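Local coordinates for cell wall binding protein cwp8 (Peptoclostridium difficile, PDB 5J6Q) that probably anchors to the clostridial cell wall through its CWB2 modules, as a member of the cell wall proteins associated with the S-layer, at residues Arg39-Lys44 / Ile73-His78; Thr296-Val301 / Pro338-Lys343. One frame throughout, in Å; residues are numbered along the deposited sequence.

In the fold
The same protein offers two ways of holding a strand in place. Contact 1 (39-44 with 73-78) joins two neighbouring antiparallel strands of a mixed sheet and is partly buried: backbone hydrogen bonds form its spine, with apolar and aromatic packing on one face and charged, hydrated groups on the other. Contact 2 (296-301 with 338-343) sets a helix beside the outermost strand of a parallel sheet in the CWB2 region. It is buried, smaller, and made of methyl contacts and one bridging water. The two share no helix or strand and lie on opposite sides of the chain's centre, their nearest atoms about 44 Å apart.

Contact 1: Arg39-Lys44 / Ile73-His78; sequences RVYDIK and IQDKGH
V40 and H78 meet just beyond the paired residues, at the start of strand 41-45, where V40 CG2 fills the angle between two inclined rings. It sits over one face of the H78 imidazole in a CH-pi contact, 3.7 Å from V40 CG2 to the ring centroid, and over the centre of the neighbouring Y41 ring. The two rings lie obliquely to each other, their planes 74° apart. Y41 also leans across the pairing: with CG beside its own backbone N (chi1 -66°), the ring reaches D75, and Y41 CE2 comes within 3.5 Å of D75 CB. The D75 carboxylate is steeply inclined to that ring and has a salt bridge to K175. On the same face I73 CG2 touches Y41 CD2 at 4.1 Å and packs near I43, while I43 and Y41 rest on helix 13-24 through L23 and A22.

Backbone bonds hold the register. D42 N donates to Q74 O and Q74 N returns a bond to D42 O, each 2.9 Å, the first nearly straight at 172°. Past the strand end, K76 N reaches V40 O at 3.0 Å. The K76 side chain then runs alongside D42 CB and bends at its last torsion, bringing K76 NZ within 2.8 Å of R39 O.

The opposite face, carrying D42 and Q74, is looser and hydrated. A water donates to Q74 OE1 and more weakly to D42 OD2, and K44 NZ lies along the D42 carboxylate in a weak, long salt bridge, 3.4 Å from D42 OD2. Q74 NE2 donates to K175 O. Strands 41-45 and 68-75 are antiparallel neighbours in a mixed sheet, with the Y41 and I43 face packed on helix 13-24 and the D42 and Q74 face polar.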
ATOM      1  N   ARG A  39      28.246 -29.480  22.905  1.00 44.14           N
ATOM      2  CA  ARG A  39      27.602 -28.174  22.915  1.00 42.49           C
ATOM      3  C   ARG A  39      26.212 -28.268  23.601  1.00 46.53           C
ATOM      4  O   ARG A  39      25.553 -29.319  23.570  1.00 42.85           O
ATOM      5  CB  ARG A  39      27.303 -27.583  21.531  1.00 47.97           C
ATOM      6  CG  ARG A  39      28.493 -27.582  20.577  1.00 54.63           C
ATOM      7  CD  ARG A  39      27.937 -27.649  19.144  1.00 47.43           C
ATOM      8  NE  ARG A  39      28.966 -27.201  18.221  1.00 54.01           N
ATOM      9  CZ  ARG A  39      28.858 -27.112  16.897  1.00 59.20           C
ATOM     10  NH1 ARG A  39      29.891 -26.699  16.170  1.00 48.96           N
ATOM     11  NH2 ARG A  39      27.705 -27.428  16.284  1.00 48.43           N
ATOM     12  N   VAL A  40      25.782 -27.152  24.167  1.00 48.11           N
ATOM     13  CA  VAL A  40      24.469 -27.139  24.799  1.00 53.30           C
ATOM     14  C   VAL A  40      23.420 -26.689  23.776  1.00 49.36           C
ATOM     15  O   VAL A  40      22.248 -26.954  24.007  1.00 48.59           O
ATOM     16  CB  VAL A  40      24.360 -26.312  26.091  1.00 49.27           C
ATOM     17  CG1 VAL A  40      25.281 -26.633  27.285  1.00 48.58           C
ATOM     18  CG2 VAL A  40      23.574 -25.023  26.102  1.00 47.19           C
ATOM     19  N   TYR A  41      23.812 -26.015  22.685  1.00 43.41           N
ATOM     20  CA  TYR A  41      22.809 -25.682  21.682  1.00 43.57           C
ATOM     21  C   TYR A  41      22.994 -26.605  20.526  1.00 47.08           C
ATOM     22  O   TYR A  41      24.136 -26.893  20.120  1.00 47.94           O
ATOM     23  CB  TYR A  41      22.881 -24.223  21.232  1.00 43.22           C
ATOM     24  CG  TYR A  41      22.516 -23.325  22.390  1.00 51.19           C
ATOM     25  CD1 TYR A  41      23.480 -22.562  23.026  1.00 54.42           C
ATOM     26  CD2 TYR A  41      21.208 -23.271  22.867  1.00 54.96           C
ATOM     27  CE1 TYR A  41      23.157 -21.752  24.121  1.00 63.25           C
ATOM     28  CE2 TYR A  41      20.868 -22.472  23.958  1.00 67.77           C
ATOM     29  CZ  TYR A  41      21.848 -21.720  24.581  1.00 72.10           C
ATOM     30  OH  TYR A  41      21.503 -20.940  25.660  1.00 70.03           O
ATOM     31  N   ASP A  42      21.858 -27.124  20.023  1.00 45.58           N
ATOM     32  CA  ASP A  42      21.850 -27.995  18.890  1.00 40.42           C
ATOM     33  C   ASP A  42      21.541 -27.009  17.717  1.00 42.36           C
ATOM     34  O   ASP A  42      20.443 -26.426  17.607  1.00 40.87           O
ATOM     35  CB  ASP A  42      20.776 -29.110  19.091  1.00 45.55           C
ATOM     36  CG  ASP A  42      20.622 -29.925  17.834  1.00 52.79           C
ATOM     37  OD1 ASP A  42      21.384 -29.691  16.910  1.00 59.59           O
ATOM     38  OD2 ASP A  42      19.704 -30.810  17.774  1.00 51.80           O
ATOM     39  N   ILE A  43      22.524 -26.786  16.862  1.00 35.63           N
ATOM     40  CA  ILE A  43      22.311 -25.814  15.833  1.00 34.87           C
ATOM     41  C   ILE A  43      22.501 -26.377  14.406  1.00 35.33           C
ATOM     42  O   ILE A  43      23.491 -27.020  14.129  1.00 33.74           O
ATOM     43  CB  ILE A  43      23.263 -24.707  16.014  1.00 35.74           C
ATOM     44  CG1 ILE A  43      23.169 -24.174  17.496  1.00 31.14           C
ATOM     45  CG2 ILE A  43      23.017 -23.661  14.982  1.00 30.25           C
ATOM     46  CD1 ILE A  43      23.814 -22.771  17.645  1.00 37.42           C
ATOM     47  N   LYS A  44      21.551 -26.079  13.529  1.00 34.19           N
ATOM     48  CA  LYS A  44      21.611 -26.610  12.188  1.00 35.00           C
ATOM     49  C   LYS A  44      21.266 -25.603  11.183  1.00 36.23           C
ATOM     50  O   LYS A  44      20.637 -24.598  11.460  1.00 36.79           O
ATOM     51  CB  LYS A  44      20.601 -27.773  12.078  1.00 33.06           C
ATOM     52  CG  LYS A  44      20.985 -28.931  12.900  1.00 32.96           C
ATOM     53  CD  LYS A  44      19.759 -29.612  13.411  1.00 49.04           C
ATOM     54  CE  LYS A  44      19.811 -31.073  13.204  1.00 60.67           C
ATOM     55  NZ  LYS A  44      19.915 -31.720  14.500  1.00 58.50           N
ATOM     56  N   ILE A  73      18.044 -23.427  16.041  1.00 46.12           N
ATOM     57  CA  ILE A  73      18.778 -23.405  17.283  1.00 42.55           C
ATOM     58  C   ILE A  73      17.864 -24.042  18.278  1.00 45.77           C
ATOM     59  O   ILE A  73      16.693 -23.651  18.391  1.00 46.48           O
ATOM     60  CB  ILE A  73      19.139 -21.947  17.812  1.00 43.94           C
ATOM     61  CG1 ILE A  73      19.916 -21.187  16.814  1.00 48.10           C
ATOM     62  CG2 ILE A  73      19.882 -22.066  19.173  1.00 46.21           C
ATOM     63  CD1 ILE A  73      19.004 -20.311  15.954  1.00 58.04           C
ATOM     64  N   GLN A  74      18.350 -25.015  19.015  1.00 51.52           N
ATOM     65  CA  GLN A  74      17.520 -25.569  20.069  1.00 56.74           C
ATOM     66  C   GLN A  74      18.333 -25.919  21.333  1.00 59.64           C
ATOM     67  O   GLN A  74      19.288 -26.700  21.288  1.00 61.70           O
ATOM     68  CB  GLN A  74      16.774 -26.796  19.609  1.00 56.27           C
ATOM     69  CG  GLN A  74      15.970 -27.414  20.754  1.00 51.38           C
ATOM     70  CD  GLN A  74      15.150 -28.594  20.273  1.00 60.81           C
ATOM     71  OE1 GLN A  74      15.468 -29.237  19.268  1.00 61.96           O
ATOM     72  NE2 GLN A  74      14.105 -28.957  21.043  1.00 66.45           N
ATOM     73  N   ASP A  75      17.949 -25.327  22.448  1.00 56.42           N
ATOM     74  CA  ASP A  75      18.650 -25.605  23.683  1.00 54.46           C
ATOM     75  C   ASP A  75      18.352 -27.022  24.130  1.00 52.80           C
ATOM     76  O   ASP A  75      17.185 -27.414  24.186  1.00 56.07           O
ATOM     77  CB  ASP A  75      18.186 -24.580  24.695  1.00 55.18           C
ATOM     78  CG  ASP A  75      18.747 -24.716  26.082  1.00 50.68           C
ATOM     79  OD1 ASP A  75      19.362 -25.747  26.383  1.00 46.50           O
ATOM     80  OD2 ASP A  75      18.564 -23.803  26.852  1.00 51.52           O
ATOM     81  N   LYS A  76      19.367 -27.812  24.419  1.00 50.89           N
ATOM     82  CA  LYS A  76      19.115 -29.200  24.844  1.00 52.19           C
ATOM     83  C   LYS A  76      18.779 -29.278  26.360  1.00 58.39           C
ATOM     84  O   LYS A  76      18.678 -30.374  26.883  1.00 60.50           O
ATOM     85  CB  LYS A  76      20.343 -30.074  24.575  1.00 54.64           C
ATOM     86  CG  LYS A  76      20.852 -30.018  23.105  1.00 55.35           C
ATOM     87  CD  LYS A  76      22.063 -30.969  22.985  1.00 54.79           C
ATOM     88  CE  LYS A  76      22.798 -30.875  21.651  1.00 58.13           C
ATOM     89  NZ  LYS A  76      24.235 -31.088  21.861  1.00 53.17           N
ATOM     90  N   GLY A  77      18.594 -28.106  27.011  1.00 58.69           N
ATOM     91  CA  GLY A  77      18.315 -28.023  28.427  1.00 61.26           C
ATOM     92  C   GLY A  77      19.584 -27.953  29.262  1.00 58.12           C
ATOM     93  O   GLY A  77      20.297 -28.944  29.437  1.00 57.59           O
ATOM     94  N   HIS A  78      19.859 -26.790  29.790  1.00 59.06           N
ATOM     95  CA  HIS A  78      21.044 -26.643  30.623  1.00 63.73           C
ATOM     96  C   HIS A  78      20.776 -25.713  31.787  1.00 63.81           C
ATOM     97  O   HIS A  78      19.820 -24.926  31.763  1.00 61.52           O
ATOM     98  CB  HIS A  78      22.208 -26.027  29.787  1.00 61.47           C
ATOM     99  CG  HIS A  78      21.845 -24.686  29.247  1.00 60.74           C
ATOM    100  ND1 HIS A  78      22.474 -23.529  29.646  1.00 64.14           N
ATOM    101  CD2 HIS A  78      20.886 -24.310  28.354  1.00 56.40           C
ATOM    102  CE1 HIS A  78      21.901 -22.499  29.035  1.00 62.15           C
ATOM    103  NE2 HIS A  78      20.945 -22.941  28.249  1.00 59.58           N
TER
HETATM  104  O   HOH W   1      17.356 -29.321  17.038  1.00 48.51           O

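Contact 2: Thr296-Val301 / Pro338-Lys343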
ATOM      1  N   THR A 296       3.839  17.555 -11.426  1.00 43.13           N
ATOM      2  CA  THR A 296       3.951  16.069 -11.483  1.00 40.91           C
ATOM      3  C   THR A 296       2.541  15.403 -11.579  1.00 42.76           C
ATOM      4  O   THR A 296       2.394  14.334 -12.232  1.00 40.32           O
ATOM      5  CB  THR A 296       4.816  15.548 -10.372  1.00 42.08           C
ATOM      6  OG1 THR A 296       4.436  16.219  -9.133  1.00 48.88           O
ATOM      7  CG2 THR A 296       6.305  15.812 -10.679  1.00 43.74           C
ATOM      8  N   THR A 297       1.507  16.042 -10.979  1.00 40.54           N
ATOM      9  CA  THR A 297       0.128  15.550 -11.236  1.00 37.78           C
ATOM     10  C   THR A 297      -0.140  15.652 -12.727  1.00 33.07           C
ATOM     11  O   THR A 297      -0.637  14.669 -13.311  1.00 34.32           O
ATOM     12  CB  THR A 297      -0.900  16.362 -10.471  1.00 35.63           C
ATOM     13  OG1 THR A 297      -0.598  16.204  -9.070  1.00 37.24           O
ATOM     14  CG2 THR A 297      -2.348  15.943 -10.791  1.00 27.50           C
ATOM     15  N   ALA A 298       0.204  16.775 -13.381  1.00 34.37           N
ATOM     16  CA  ALA A 298      -0.050  16.941 -14.862  1.00 37.50           C
ATOM     17  C   ALA A 298       0.656  15.817 -15.696  1.00 39.16           C
ATOM     18  O   ALA A 298       0.050  15.246 -16.633  1.00 35.38           O
ATOM     19  CB  ALA A 298       0.379  18.337 -15.341  1.00 34.11           C
ATOM     20  N   VAL A 299       1.895  15.442 -15.298  1.00 39.77           N
ATOM     21  CA  VAL A 299       2.557  14.285 -15.936  1.00 41.89           C
ATOM     22  C   VAL A 299       1.784  12.985 -15.692  1.00 44.89           C
ATOM     23  O   VAL A 299       1.627  12.153 -16.618  1.00 43.29           O
ATOM     24  CB  VAL A 299       4.011  14.133 -15.407  1.00 45.92           C
ATOM     25  CG1 VAL A 299       4.677  12.925 -16.069  1.00 40.48           C
ATOM     26  CG2 VAL A 299       4.850  15.434 -15.657  1.00 36.57           C
ATOM     27  N   GLU A 300       1.305  12.752 -14.432  1.00 45.58           N
ATOM     28  CA  GLU A 300       0.544  11.511 -14.175  1.00 44.06           C
ATOM     29  C   GLU A 300      -0.748  11.449 -14.988  1.00 41.58           C
ATOM     30  O   GLU A 300      -1.122  10.329 -15.391  1.00 39.45           O
ATOM     31  CB  GLU A 300       0.225  11.265 -12.668  1.00 44.48           C
ATOM     32  CG  GLU A 300       1.489  11.093 -11.817  1.00 48.37           C
ATOM     33  CD  GLU A 300       2.385   9.929 -12.339  1.00 56.01           C
ATOM     34  OE1 GLU A 300       1.887   8.827 -12.451  1.00 57.61           O
ATOM     35  OE2 GLU A 300       3.563  10.148 -12.644  1.00 61.45           O
ATOM     36  N   VAL A 301      -1.434  12.586 -15.239  1.00 35.03           N
ATOM     37  CA  VAL A 301      -2.599  12.540 -16.143  1.00 36.71           C
ATOM     38  C   VAL A 301      -2.075  12.161 -17.556  1.00 41.21           C
ATOM     39  O   VAL A 301      -2.665  11.297 -18.221  1.00 36.48           O
ATOM     40  CB  VAL A 301      -3.399  13.870 -16.241  1.00 37.63           C
ATOM     41  CG1 VAL A 301      -4.428  13.860 -17.395  1.00 29.23           C
ATOM     42  CG2 VAL A 301      -4.120  14.098 -14.910  1.00 38.06           C
ATOM     43  N   PRO A 338      -1.495  16.331 -24.386  1.00 41.16           N
ATOM     44  CA  PRO A 338      -1.693  16.475 -22.892  1.00 39.85           C
ATOM     45  C   PRO A 338      -1.705  17.935 -22.541  1.00 47.60           C
ATOM     46  O   PRO A 338      -1.081  18.707 -23.299  1.00 48.62           O
ATOM     47  CB  PRO A 338      -0.445  15.875 -22.289  1.00 36.33           C
ATOM     48  CG  PRO A 338       0.669  16.153 -23.478  1.00 37.55           C
ATOM     49  CD  PRO A 338      -0.130  15.885 -24.739  1.00 38.31           C
ATOM     50  N   ILE A 339      -2.277  18.313 -21.355  1.00 45.12           N
ATOM     51  CA  ILE A 339      -2.207  19.679 -21.036  1.00 41.94           C
ATOM     52  C   ILE A 339      -1.105  19.692 -20.037  1.00 38.67           C
ATOM     53  O   ILE A 339      -1.188  19.102 -18.972  1.00 43.90           O
ATOM     54  CB  ILE A 339      -3.514  20.354 -20.601  1.00 39.73           C
ATOM     55  CG1 ILE A 339      -4.512  20.484 -21.764  1.00 43.94           C
ATOM     56  CG2 ILE A 339      -3.137  21.727 -20.089  1.00 36.77           C
ATOM     57  CD1 ILE A 339      -6.096  20.687 -21.341  1.00 40.66           C
ATOM     58  N   LEU A 340       0.001  20.309 -20.391  1.00 36.91           N
ATOM     59  CA  LEU A 340       1.130  20.258 -19.475  1.00 36.71           C
ATOM     60  C   LEU A 340       1.311  21.711 -19.036  1.00 37.43           C
ATOM     61  O   LEU A 340       0.681  22.571 -19.601  1.00 38.85           O
ATOM     62  CB  LEU A 340       2.425  19.667 -20.107  1.00 33.62           C
ATOM     63  CG  LEU A 340       2.320  18.140 -20.391  1.00 41.29           C
ATOM     64  CD1 LEU A 340       3.499  17.674 -21.337  1.00 45.80           C
ATOM     65  CD2 LEU A 340       2.412  17.325 -19.083  1.00 35.66           C
ATOM     66  N   LEU A 341       2.159  21.977 -18.079  1.00 40.91           N
ATOM     67  CA  LEU A 341       2.236  23.303 -17.513  1.00 39.27           C
ATOM     68  C   LEU A 341       3.659  23.841 -17.520  1.00 48.40           C
ATOM     69  O   LEU A 341       4.587  23.075 -17.257  1.00 50.76           O
ATOM     70  CB  LEU A 341       1.779  23.195 -16.026  1.00 38.79           C
ATOM     71  CG  LEU A 341       0.397  22.512 -15.759  1.00 39.94           C
ATOM     72  CD1 LEU A 341       0.199  22.234 -14.238  1.00 40.96           C
ATOM     73  CD2 LEU A 341      -0.701  23.351 -16.242  1.00 36.41           C
ATOM     74  N   SER A 342       3.813  25.182 -17.704  1.00 53.57           N
ATOM     75  CA  SER A 342       5.127  25.780 -17.674  1.00 61.95           C
ATOM     76  C   SER A 342       5.193  26.942 -16.699  1.00 63.01           C
ATOM     77  O   SER A 342       4.174  27.568 -16.411  1.00 61.24           O
ATOM     78  CB  SER A 342       5.482  26.342 -19.052  1.00 65.14           C
ATOM     79  OG  SER A 342       6.875  26.575 -19.152  1.00 64.26           O
ATOM     80  N   LYS A 343       6.384  27.200 -16.164  1.00 63.12           N
ATOM     81  CA  LYS A 343       6.506  28.417 -15.401  1.00 66.12           C
ATOM     82  C   LYS A 343       6.596  29.505 -16.526  1.00 67.59           C
ATOM     83  O   LYS A 343       6.801  29.178 -17.700  1.00 64.67           O
ATOM     84  CB  LYS A 343       7.762  28.357 -14.534  1.00 67.29           C
ATOM     85  CG  LYS A 343       7.463  28.059 -13.063  1.00 68.61           C
ATOM     86  CD  LYS A 343       8.132  26.785 -12.596  1.00 68.02           C
ATOM     87  CE  LYS A 343       8.009  26.628 -11.083  1.00 59.81           C
ATOM     88  NZ  LYS A 343       9.090  25.754 -10.560  1.00 58.65           N
TER
HETATM   89  O   HOH W   2      -1.607  16.167 -18.960  1.00 34.03           O
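The flat groups in this contact are two peptides, A298-V299 of the helix and I339-L340 of the strand. L340 CD2 lies over one face of the helical peptide, 4.1 Å from A298 C and 4.0 Å from A298 O. A bridging water approaches A298 O from that same side, tilted out of the peptide plane. At the strand peptide the methyl of A298 comes up to the oxygen end, with A298 CB 4.0 Å from I339 O, whereas the water stands well above the plane.

That water donates both its protons, one to A298 O and one to I339 O, each at 3.0 Å, with an angle of about 103° between the two acceptors. It thereby ties the two backbones together where they do not bond directly, and gives the two buried carbonyl oxygens a shared partner.

The apolar part is a clasp of two leucines from opposite faces of the strand. L340 carries its CG beside the backbone N (chi1 -70°), and with CD1 extended away from CA, the other branch, CD2, is turned toward the helix; L341 sets its CD1 against the other flank, 4.1 Å from A298 CB. A residue as small as alanine permits the close approach: the helix and strand axes come to 7.9 Å and run nearly antiparallel, at 159°.

In the fold, strand 339-342 is an outermost strand of its parallel sheet. L340 and S342 bond to strand 313-318 on one side. The L340 side chain also packs on I351 and I355 of helix 349-359, I339 and L341 meet P538 and V531 of helix 531-542, and A298 touches T535. Thus helix 294-305 lies along the open edge of this CWB2 strand, and helices 349-359 and 531-542 pack on its side chains.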